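Local coordinates for protein gamma-hexachlorocyclohexane dehydrochlorinase (PDB 5KVB) that probably catalyses two successive dehydrochlorinations of the pollutant lindane (gamma-hexachlorocyclohexane), giving a tetrachlorocyclohexadiene by way of gamma-pentachlorocyclohexene, at residues A[30-35]-A[78-83]; A[22-27]-A[120-125]; A[112-117]-A[141-146]. All coordinates share one frame; numbering follows the deposited sequence. Where two conformers were deposited one is given.

The three contacts lie in one SnoaL-like fold of the NTF2 clan, in which helix 10-33 packs against a curved mixed sheet. Contacts 1 and 2 both join that helix to the sheet. Contact 1, at its C-terminal end, is partly buried and polar, built on a histidine-carboxylate pair. Contact 2, earlier on the helix, is buried and largely aromatic, with no direct hydrogen bond between its segments. They touch where Tyr120 OH packs 3.4 Å from His80 CD2. Contact 3 lies farther out, about 17 Å from the centre of the chain; it continues strand 113-127 of contact 2, is held by backbone hydrogen bonds, and faces the third subunit.

Contact 1: residues A[30-35]-A[78-83]; sequences GVDKRQ and FIHYGT
Asp32, near the end of helix 10-33, meets His80 of strand 75-89 through two hydrogen bonds, one to each carboxylate oxygen. Asp32 OD1 accepts from the ring nitrogen ND1 of His80 at 2.6 Å, using its syn lone pair. Asp32 OD2 accepts from the backbone N of His80 at 2.7 Å, with the donor 33° out of the carboxylate plane. Carboxylate and imidazole planes are nearly coplanar, 22° apart, and the His80 torsion that sets CG beside its own backbone N (chi1 -69°) brings ND1 to the acid.

Carbon atoms pack around this pair. In one of its two conformers Phe78 turns a ring edge to the helix and makes an apolar contact there, Phe78 CE1 lying 3.6 Å from Val31 CG1. On the next residue, Ile79 CD1 lies 3.5 Å from Asp32 OD2 and also touches the Lys33 ammonium, whose salt bridge is with Asp100 of the second subunit.

Water extends the polar network to the backbone: one molecule lies 2.9 Å from Asp32 O, where it can donate, and accepts from Phe78 N at 3.1 Å.

Asp32 and His80 probably belong to the active site, with His80 as the proton acceptor, as in a close relative. Gripped by a ring N-H and a backbone N-H, the carboxylate of Asp32 is held in place and in turn fixes the rotation of the His80 imidazole.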
loop_
_atom_site.group_PDB
_atom_site.type_symbol
_atom_site.label_atom_id
_atom_site.label_comp_id
_atom_site.label_asym_id
_atom_site.label_seq_id
_atom_site.Cartn_x
_atom_site.Cartn_y
_atom_site.Cartn_z
ATOM N N GLY A 30 9.930 -3.177 11.414
ATOM C CA GLY A 30 10.632 -3.660 12.599
ATOM C C GLY A 30 10.089 -4.994 13.076
ATOM O O GLY A 30 10.857 -5.897 13.409
ATOM N N VAL A 31 8.770 -5.153 13.073
ATOM C CA VAL A 31 8.174 -6.422 13.503
ATOM C C VAL A 31 8.428 -7.549 12.477
ATOM O O VAL A 31 8.689 -8.702 12.850
ATOM C CB VAL A 31 6.656 -6.256 13.766
ATOM C CG1 VAL A 31 5.976 -7.606 13.956
ATOM C CG2 VAL A 31 6.421 -5.379 14.985
ATOM N N ASP A 32 8.383 -7.218 11.189
ATOM C CA ASP A 32 8.550 -8.220 10.132
ATOM C C ASP A 32 9.989 -8.694 9.951
ATOM O O ASP A 32 10.238 -9.888 9.751
ATOM C CB ASP A 32 8.060 -7.678 8.787
ATOM C CG ASP A 32 6.551 -7.564 8.706
ATOM O OD1 ASP A 32 5.852 -8.204 9.524
ATOM O OD2 ASP A 32 6.059 -6.851 7.802
ATOM N N LYS A 33 10.919 -7.748 9.982
ATOM C CA LYS A 33 12.336 -8.031 9.748
ATOM C C LYS A 33 13.027 -8.385 11.064
ATOM O O LYS A 33 14.217 -8.709 11.079
ATOM C CB LYS A 33 13.032 -6.826 9.077
ATOM C CG LYS A 33 12.848 -6.702 7.552
ATOM C CD LYS A 33 11.390 -6.655 7.116
ATOM C CE LYS A 33 11.267 -6.327 5.631
ATOM N NZ LYS A 33 9.869 -6.572 5.163
ATOM N N ARG A 34 12.270 -8.311 12.161
ATOM C CA ARG A 34 12.789 -8.555 13.512
ATOM C C ARG A 34 14.028 -7.679 13.763
ATOM O O ARG A 34 15.084 -8.162 14.189
ATOM C CB ARG A 34 13.068 -10.062 13.708
ATOM C CG ARG A 34 11.842 -10.913 13.388
ATOM C CD ARG A 34 11.921 -12.343 13.911
ATOM N NE ARG A 34 10.651 -13.028 13.676
ATOM C CZ ARG A 34 10.386 -14.284 14.025
ATOM N NH1 ARG A 34 11.307 -15.018 14.632
ATOM N NH2 ARG A 34 9.193 -14.799 13.767
ATOM N N GLN A 35 13.876 -6.380 13.483
ATOM C CA GLN A 35 14.890 -5.358 13.733
ATOM C C GLN A 35 14.587 -4.624 15.036
ATOM O O GLN A 35 13.749 -3.717 15.079
ATOM C CB GLN A 35 14.963 -4.349 12.574
ATOM C CG GLN A 35 15.449 -4.946 11.257
ATOM C CD GLN A 35 15.269 -4.016 10.060
ATOM O OE1 GLN A 35 14.677 -2.936 10.167
ATOM N NE2 GLN A 35 15.768 -4.446 8.907
ATOM N N PHE A 78 6.416 -13.844 8.900
ATOM C CA PHE A 78 5.243 -13.189 8.334
ATOM C C PHE A 78 5.626 -11.880 7.661
ATOM O O PHE A 78 6.755 -11.412 7.801
ATOM C CB PHE A 78 4.172 -12.946 9.405
ATOM C CG PHE A 78 4.695 -12.345 10.690
ATOM C CD1 PHE A 78 5.233 -11.068 10.722
ATOM C CD2 PHE A 78 4.626 -13.058 11.873
ATOM C CE1 PHE A 78 5.695 -10.522 11.906
ATOM C CE2 PHE A 78 5.088 -12.520 13.056
ATOM C CZ PHE A 78 5.626 -11.251 13.073
ATOM N N ILE A 79 4.673 -11.306 6.939
ATOM C CA ILE A 79 4.869 -10.025 6.270
ATOM C C ILE A 79 3.590 -9.213 6.439
ATOM O O ILE A 79 2.487 -9.734 6.296
ATOM C CB ILE A 79 5.236 -10.223 4.764
ATOM C CG1 ILE A 79 5.428 -8.890 4.043
ATOM C CG2 ILE A 79 4.189 -11.060 4.029
ATOM C CD1 ILE A 79 6.560 -8.008 4.589
ATOM N N HIS A 80 3.748 -7.932 6.786
ATOM C CA HIS A 80 2.620 -7.009 6.951
ATOM C C HIS A 80 2.669 -5.926 5.896
ATOM O O HIS A 80 3.618 -5.140 5.862
ATOM C CB HIS A 80 2.641 -6.328 8.327
ATOM C CG HIS A 80 2.344 -7.237 9.478
ATOM N ND1 HIS A 80 3.253 -8.158 9.957
ATOM C CD2 HIS A 80 1.253 -7.330 10.279
ATOM C CE1 HIS A 80 2.722 -8.800 10.985
ATOM N NE2 HIS A 80 1.513 -8.311 11.205
ATOM N N TYR A 81 1.640 -5.874 5.067
ATOM C CA TYR A 81 1.498 -4.842 4.044
ATOM C C TYR A 81 0.564 -3.732 4.539
ATOM O O TYR A 81 -0.639 -3.954 4.697
ATOM C CB TYR A 81 0.962 -5.448 2.739
ATOM C CG TYR A 81 1.836 -6.541 2.138
ATOM C CD1 TYR A 81 3.006 -6.224 1.459
ATOM C CD2 TYR A 81 1.476 -7.882 2.238
ATOM C CE1 TYR A 81 3.815 -7.216 0.902
ATOM C CE2 TYR A 81 2.274 -8.877 1.693
ATOM C CZ TYR A 81 3.436 -8.539 1.021
ATOM O OH TYR A 81 4.238 -9.514 0.463
ATOM N N GLY A 82 1.116 -2.542 4.779
ATOM C CA GLY A 82 0.316 -1.426 5.278
ATOM C C GLY A 82 -0.188 -0.553 4.145
ATOM O O GLY A 82 0.583 -0.173 3.256
ATOM N N THR A 83 -1.485 -0.250 4.153
ATOM C CA THR A 83 -2.088 0.639 3.153
ATOM C C THR A 83 -3.080 1.618 3.794
ATOM O O THR A 83 -3.495 1.449 4.944
ATOM C CB THR A 83 -2.845 -0.140 2.057
ATOM O OG1 THR A 83 -4.019 -0.739 2.629
ATOM C CG2 THR A 83 -1.962 -1.217 1.427
HETATM O O HOH W 1 9.307 -11.361 6.793
HETATM O O HOH W 2 9.059 -12.577 9.830
#

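Contact 2: residues A[22-27]-A[120-125]; sequences DLYSDQ and YTSEYE
Tyr24 of helix 10-33 lies between the side chains of Tyr120 and Tyr124, which rise from the same face of strand 113-127. This is the tight part of the interface. The phenol end of Tyr24 crosses the root of Tyr120 at a slant, with Tyr24 OH 3.4 Å from Tyr120 CB, and that methylene sits at the edge of the Tyr24 ring, near its plane. CG of Tyr24 stands anti to the backbone N (chi1 -175°), which sends the ring out from the helix toward the sheet. At the other end of the same ring, Tyr124 OH comes within 3.3 Å of Tyr24 CD1. Tyr124 OH and Ser122 OG, two residues back on the strand, share a hydrogen bond of 2.8 Å, so a polar pair is buried against the aromatic carbons. Val101 of strand 94-107 and Leu85 of strand 75-89 also pack on Tyr24.

The packing is looser toward either end. On the preceding residue, Leu23 CD1 touches Tyr124 CD2 at 3.9 Å as the two side chains pass one another antiparallel. Three residues on from Tyr24, Gln27 crosses Tyr120 at about a right angle, the amide and ring planes 81° apart, and Gln27 OE1 is 3.7 Å from Tyr120 CE2. Here a water takes over: it donates to Gln27 OE1 at 2.9 Å and lies 2.8 Å from Tyr120 OH, in the plane of the phenol ring.

Helix and sheet are thus joined by aromatic packing in the interior of the fold and by a water bridge beside the probable active site, where Tyr120 packs on His80. The bridge ties the Tyr120 hydroxyl to the helix and would help to set the position of the phenol next to the imidazole.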
loop_
_atom_site.group_PDB
_atom_site.type_symbol
_atom_site.label_atom_id
_atom_site.label_comp_id
_atom_site.label_asym_id
_atom_site.label_seq_id
_atom_site.Cartn_x
_atom_site.Cartn_y
_atom_site.Cartn_z
ATOM N N ASP A 22 6.678 7.658 8.373
ATOM C CA ASP A 22 7.891 6.878 8.632
ATOM C C ASP A 22 7.810 6.077 9.950
ATOM O O ASP A 22 8.227 4.914 9.990
ATOM C CB ASP A 22 9.142 7.782 8.652
ATOM C CG ASP A 22 9.549 8.299 7.270
ATOM O OD1 ASP A 22 9.057 7.803 6.246
ATOM O OD2 ASP A 22 10.399 9.218 7.243
ATOM N N LEU A 23 7.277 6.670 11.020
ATOM C CA LEU A 23 7.102 5.928 12.285
ATOM C C LEU A 23 6.270 4.678 12.064
ATOM O O LEU A 23 6.606 3.580 12.546
ATOM C CB LEU A 23 6.426 6.805 13.355
ATOM C CG LEU A 23 7.255 7.971 13.900
ATOM C CD1 LEU A 23 6.349 8.901 14.699
ATOM C CD2 LEU A 23 8.399 7.467 14.789
ATOM N N TYR A 24 5.165 4.852 11.342
ATOM C CA TYR A 24 4.219 3.771 11.137
ATOM C C TYR A 24 4.817 2.655 10.274
ATOM O O TYR A 24 4.710 1.473 10.616
ATOM C CB TYR A 24 2.942 4.324 10.528
ATOM C CG TYR A 24 1.828 3.320 10.373
ATOM C CD1 TYR A 24 0.972 3.012 11.428
ATOM C CD2 TYR A 24 1.635 2.683 9.168
ATOM C CE1 TYR A 24 -0.066 2.096 11.262
ATOM C CE2 TYR A 24 0.615 1.768 9.000
ATOM C CZ TYR A 24 -0.226 1.489 10.032
ATOM O OH TYR A 24 -1.235 0.578 9.834
ATOM N N SER A 25 5.460 3.004 9.166
ATOM C CA SER A 25 6.132 1.974 8.387
ATOM C C SER A 25 7.246 1.295 9.192
ATOM O O SER A 25 7.440 0.079 9.052
ATOM C CB SER A 25 6.677 2.561 7.088
ATOM O OG SER A 25 5.594 2.817 6.197
ATOM N N ASP A 26 7.941 2.049 10.044
ATOM C CA ASP A 26 9.008 1.485 10.884
ATOM C C ASP A 26 8.455 0.435 11.863
ATOM O O ASP A 26 9.137 -0.545 12.157
ATOM C CB ASP A 26 9.755 2.587 11.661
ATOM C CG ASP A 26 10.792 3.321 10.815
ATOM O OD1 ASP A 26 11.092 2.860 9.686
ATOM O OD2 ASP A 26 11.317 4.358 11.286
ATOM N N GLN A 27 7.220 0.618 12.334
ATOM C CA GLN A 27 6.592 -0.393 13.179
ATOM C C GLN A 27 6.442 -1.701 12.408
ATOM O O GLN A 27 6.822 -2.770 12.892
ATOM C CB GLN A 27 5.225 0.090 13.692
ATOM C CG GLN A 27 4.639 -0.740 14.868
ATOM C CD GLN A 27 3.961 -2.040 14.454
ATOM O OE1 GLN A 27 3.610 -2.231 13.296
ATOM N NE2 GLN A 27 3.756 -2.935 15.420
ATOM N N TYR A 120 -5.247 -0.978 12.138
ATOM C CA TYR A 120 -4.363 -0.378 13.137
ATOM C C TYR A 120 -4.833 1.037 13.457
ATOM O O TYR A 120 -4.927 1.886 12.555
ATOM C CB TYR A 120 -2.906 -0.324 12.649
ATOM C CG TYR A 120 -2.132 -1.629 12.645
ATOM C CD1 TYR A 120 -2.774 -2.862 12.712
ATOM C CD2 TYR A 120 -0.737 -1.616 12.573
ATOM C CE1 TYR A 120 -2.036 -4.061 12.698
ATOM C CE2 TYR A 120 -0.002 -2.794 12.571
ATOM C CZ TYR A 120 -0.656 -4.005 12.629
ATOM O OH TYR A 120 0.077 -5.173 12.613
ATOM N N THR A 121 -5.136 1.291 14.727
ATOM C CA THR A 121 -5.581 2.598 15.201
ATOM C C THR A 121 -4.470 3.178 16.082
ATOM O O THR A 121 -4.101 2.574 17.098
ATOM C CB THR A 121 -6.899 2.490 15.990
ATOM O OG1 THR A 121 -7.885 1.823 15.184
ATOM C CG2 THR A 121 -7.427 3.848 16.334
ATOM N N SER A 122 -3.903 4.310 15.674
ATOM C CA SER A 122 -2.670 4.813 16.286
ATOM C C SER A 122 -2.811 6.254 16.783
ATOM O O SER A 122 -3.691 6.980 16.341
ATOM C CB SER A 122 -1.514 4.699 15.282
ATOM O OG SER A 122 -1.827 5.345 14.059
ATOM N N GLU A 123 -1.936 6.649 17.712
ATOM C CA GLU A 123 -1.831 8.026 18.166
ATOM C C GLU A 123 -0.351 8.374 18.239
ATOM O O GLU A 123 0.481 7.537 18.618
ATOM C CB GLU A 123 -2.492 8.237 19.541
ATOM C CG GLU A 123 -2.540 9.702 19.993
ATOM C CD GLU A 123 -2.889 9.859 21.475
ATOM O OE1 GLU A 123 -4.096 9.972 21.798
ATOM O OE2 GLU A 123 -1.957 9.880 22.316
ATOM N N TYR A 124 -0.048 9.619 17.887
ATOM C CA TYR A 124 1.319 10.149 17.902
ATOM C C TYR A 124 1.324 11.464 18.656
ATOM O O TYR A 124 0.385 12.252 18.538
ATOM C CB TYR A 124 1.843 10.351 16.473
ATOM C CG TYR A 124 1.596 9.145 15.595
ATOM C CD1 TYR A 124 0.385 8.986 14.932
ATOM C CD2 TYR A 124 2.564 8.148 15.463
ATOM C CE1 TYR A 124 0.142 7.859 14.155
ATOM C CE2 TYR A 124 2.328 7.014 14.683
ATOM C CZ TYR A 124 1.120 6.894 14.032
ATOM O OH TYR A 124 0.856 5.781 13.272
ATOM N N GLU A 125 2.365 11.681 19.452
ATOM C CA GLU A 125 2.527 12.935 20.179
ATOM C C GLU A 125 3.848 13.596 19.819
ATOM O O GLU A 125 4.856 12.916 19.608
ATOM C CB GLU A 125 2.455 12.712 21.696
ATOM C CG GLU A 125 1.069 12.337 22.195
ATOM C CD GLU A 125 0.965 12.328 23.712
ATOM O OE1 GLU A 125 1.981 12.601 24.390
ATOM O OE2 GLU A 125 -0.142 12.056 24.224
HETATM O O HOH W 3 2.909 -4.910 12.581
#

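Contact 3: residues A[112-117]-A[141-146]; sequences QSILIA and NYFTPL
The carbonyl oxygen of Ala117 accepts two backbone N-H groups, from Asn141 N at 2.8 Å and from Tyr142 N at 3.2 Å, the mark of a classic beta bulge where the chain turns a corner at Asn141. The bond from Asn141 lies nearly along the C=O axis, while that from Tyr142 falls in the carbonyl plane on a lone pair. Beyond the bulge the antiparallel hairpin of strands 113-127 and 130-145 runs on regularly. Leu115 and Thr144 form a hydrogen-bonded pair; its Leu115 N to Thr144 O bond, 2.9 Å long, is close to straight at 174°. Leu146 N closes the ladder on Ser113 O.

One face of the sheet carries Ile114, Ile116, Phe143 and Pro145. With CG anti to its backbone N (chi1 -175°), Phe143 lays its ring alongside Ile116 and under the CG2 methyl of Ile114; Ile116 CG1 comes within 3.6 Å of Phe143 CD2, and Trp75 of strand 75-89 touches both isoleucines.

The other face bears Leu115, Ala117, Tyr142 and Thr144 and turns to the third subunit, where Tyr142 OH hydrogen-bonds to Asp77 of that subunit. Within the hairpin Ala117 CB rests 3.6 Å from Tyr142 CD2.

Across the Phe143 face, the CG2 methyl of Ile114 makes a CH-pi contact, 3.8 Å from the ring centroid and only 10° off the ring normal.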
loop_
_atom_site.group_PDB
_atom_site.type_symbol
_atom_site.label_atom_id
_atom_site.label_comp_id
_atom_site.label_asym_id
_atom_site.label_seq_id
_atom_site.Cartn_x
_atom_site.Cartn_y
_atom_site.Cartn_z
ATOM N N GLN A 112 0.353 -24.026 9.745
ATOM C CA GLN A 112 -0.665 -23.405 8.912
ATOM C C GLN A 112 -0.214 -22.077 8.323
ATOM O O GLN A 112 0.420 -21.278 9.008
ATOM C CB GLN A 112 -1.936 -23.158 9.725
ATOM C CG GLN A 112 -2.494 -24.387 10.406
ATOM C CD GLN A 112 -3.630 -24.047 11.348
ATOM O OE1 GLN A 112 -3.435 -23.932 12.560
ATOM N NE2 GLN A 112 -4.816 -23.880 10.798
ATOM N N SER A 113 -0.561 -21.832 7.066
ATOM C CA SER A 113 -0.429 -20.477 6.536
ATOM C C SER A 113 -1.726 -19.724 6.809
ATOM O O SER A 113 -2.816 -20.291 6.732
ATOM C CB SER A 113 -0.101 -20.481 5.042
ATOM O OG SER A 113 1.256 -20.825 4.811
ATOM N N ILE A 114 -1.592 -18.439 7.131
ATOM C CA ILE A 114 -2.703 -17.612 7.604
ATOM C C ILE A 114 -2.757 -16.290 6.837
ATOM O O ILE A 114 -1.711 -15.700 6.548
ATOM C CB ILE A 114 -2.562 -17.276 9.111
ATOM C CG1 ILE A 114 -2.350 -18.541 9.953
ATOM C CG2 ILE A 114 -3.767 -16.463 9.616
ATOM C CD1 ILE A 114 -3.560 -19.431 10.039
ATOM N N LEU A 115 -3.963 -15.843 6.502
ATOM C CA LEU A 115 -4.175 -14.478 6.020
ATOM C C LEU A 115 -4.919 -13.695 7.085
ATOM O O LEU A 115 -5.984 -14.119 7.557
ATOM C CB LEU A 115 -4.966 -14.475 4.705
ATOM C CG LEU A 115 -5.211 -13.130 4.004
ATOM C CD1 LEU A 115 -5.294 -13.316 2.494
ATOM C CD2 LEU A 115 -6.471 -12.438 4.508
ATOM N N ILE A 116 -4.365 -12.542 7.451
ATOM C CA ILE A 116 -4.968 -11.663 8.446
ATOM C C ILE A 116 -5.286 -10.310 7.805
ATOM O O ILE A 116 -4.442 -9.731 7.100
ATOM C CB ILE A 116 -4.032 -11.455 9.659
ATOM C CG1 ILE A 116 -3.813 -12.769 10.418
ATOM C CG2 ILE A 116 -4.589 -10.408 10.617
ATOM C CD1 ILE A 116 -2.683 -12.706 11.441
ATOM N N ALA A 117 -6.511 -9.837 8.001
ATOM C CA ALA A 117 -6.863 -8.463 7.669
ATOM C C ALA A 117 -7.072 -7.711 8.968
ATOM O O ALA A 117 -7.951 -8.068 9.759
ATOM C CB ALA A 117 -8.124 -8.416 6.798
ATOM N N ASN A 141 -9.869 -8.253 11.789
ATOM C CA ASN A 141 -11.195 -8.504 11.234
ATOM C C ASN A 141 -11.297 -9.850 10.520
ATOM O O ASN A 141 -12.332 -10.522 10.609
ATOM C CB ASN A 141 -11.597 -7.375 10.277
ATOM C CG ASN A 141 -11.800 -6.057 10.995
ATOM O OD1 ASN A 141 -12.351 -6.014 12.098
ATOM N ND2 ASN A 141 -11.353 -4.969 10.377
ATOM N N TYR A 142 -10.237 -10.243 9.812
ATOM C CA TYR A 142 -10.103 -11.604 9.266
ATOM C C TYR A 142 -8.893 -12.291 9.894
ATOM O O TYR A 142 -7.808 -11.717 9.955
ATOM C CB TYR A 142 -9.894 -11.619 7.740
ATOM C CG TYR A 142 -10.967 -11.059 6.836
ATOM C CD1 TYR A 142 -12.296 -10.992 7.233
ATOM C CD2 TYR A 142 -10.643 -10.640 5.541
ATOM C CE1 TYR A 142 -13.263 -10.501 6.378
ATOM C CE2 TYR A 142 -11.593 -10.147 4.688
ATOM C CZ TYR A 142 -12.909 -10.080 5.104
ATOM O OH TYR A 142 -13.883 -9.592 4.261
ATOM N N PHE A 143 -9.069 -13.531 10.334
ATOM C CA PHE A 143 -7.956 -14.408 10.686
ATOM C C PHE A 143 -8.278 -15.729 10.011
ATOM O O PHE A 143 -9.090 -16.511 10.521
ATOM C CB PHE A 143 -7.805 -14.573 12.208
ATOM C CG PHE A 143 -6.585 -15.370 12.619
ATOM C CD1 PHE A 143 -6.616 -16.759 12.616
ATOM C CD2 PHE A 143 -5.416 -14.731 13.009
ATOM C CE1 PHE A 143 -5.502 -17.494 12.991
ATOM C CE2 PHE A 143 -4.299 -15.466 13.388
ATOM C CZ PHE A 143 -4.346 -16.847 13.376
ATOM N N THR A 144 -7.672 -15.972 8.858
ATOM C CA THR A 144 -8.166 -17.004 7.952
ATOM C C THR A 144 -7.096 -18.027 7.621
ATOM O O THR A 144 -6.156 -17.734 6.891
ATOM C CB THR A 144 -8.698 -16.375 6.650
ATOM O OG1 THR A 144 -9.694 -15.390 6.969
ATOM C CG2 THR A 144 -9.329 -17.421 5.752
ATOM N N PRO A 145 -7.227 -19.246 8.170
ATOM C CA PRO A 145 -6.325 -20.317 7.740
ATOM C C PRO A 145 -6.548 -20.633 6.262
ATOM O O PRO A 145 -7.683 -20.611 5.785
ATOM C CB PRO A 145 -6.715 -21.496 8.635
ATOM C CG PRO A 145 -8.104 -21.195 9.087
ATOM C CD PRO A 145 -8.197 -19.701 9.181
ATOM N N LEU A 146 -5.472 -20.902 5.536
ATOM C CA LEU A 146 -5.563 -21.116 4.097
ATOM C C LEU A 146 -5.337 -22.581 3.750
ATOM O O LEU A 146 -4.200 -22.997 3.525
ATOM C CB LEU A 146 -4.550 -20.241 3.362
ATOM C CG LEU A 146 -4.646 -18.731 3.604
ATOM C CD1 LEU A 146 -3.434 -18.031 3.001
ATOM C CD2 LEU A 146 -5.944 -18.150 3.038
HETATM O O HOH W 4 -2.044 -23.663 5.385
#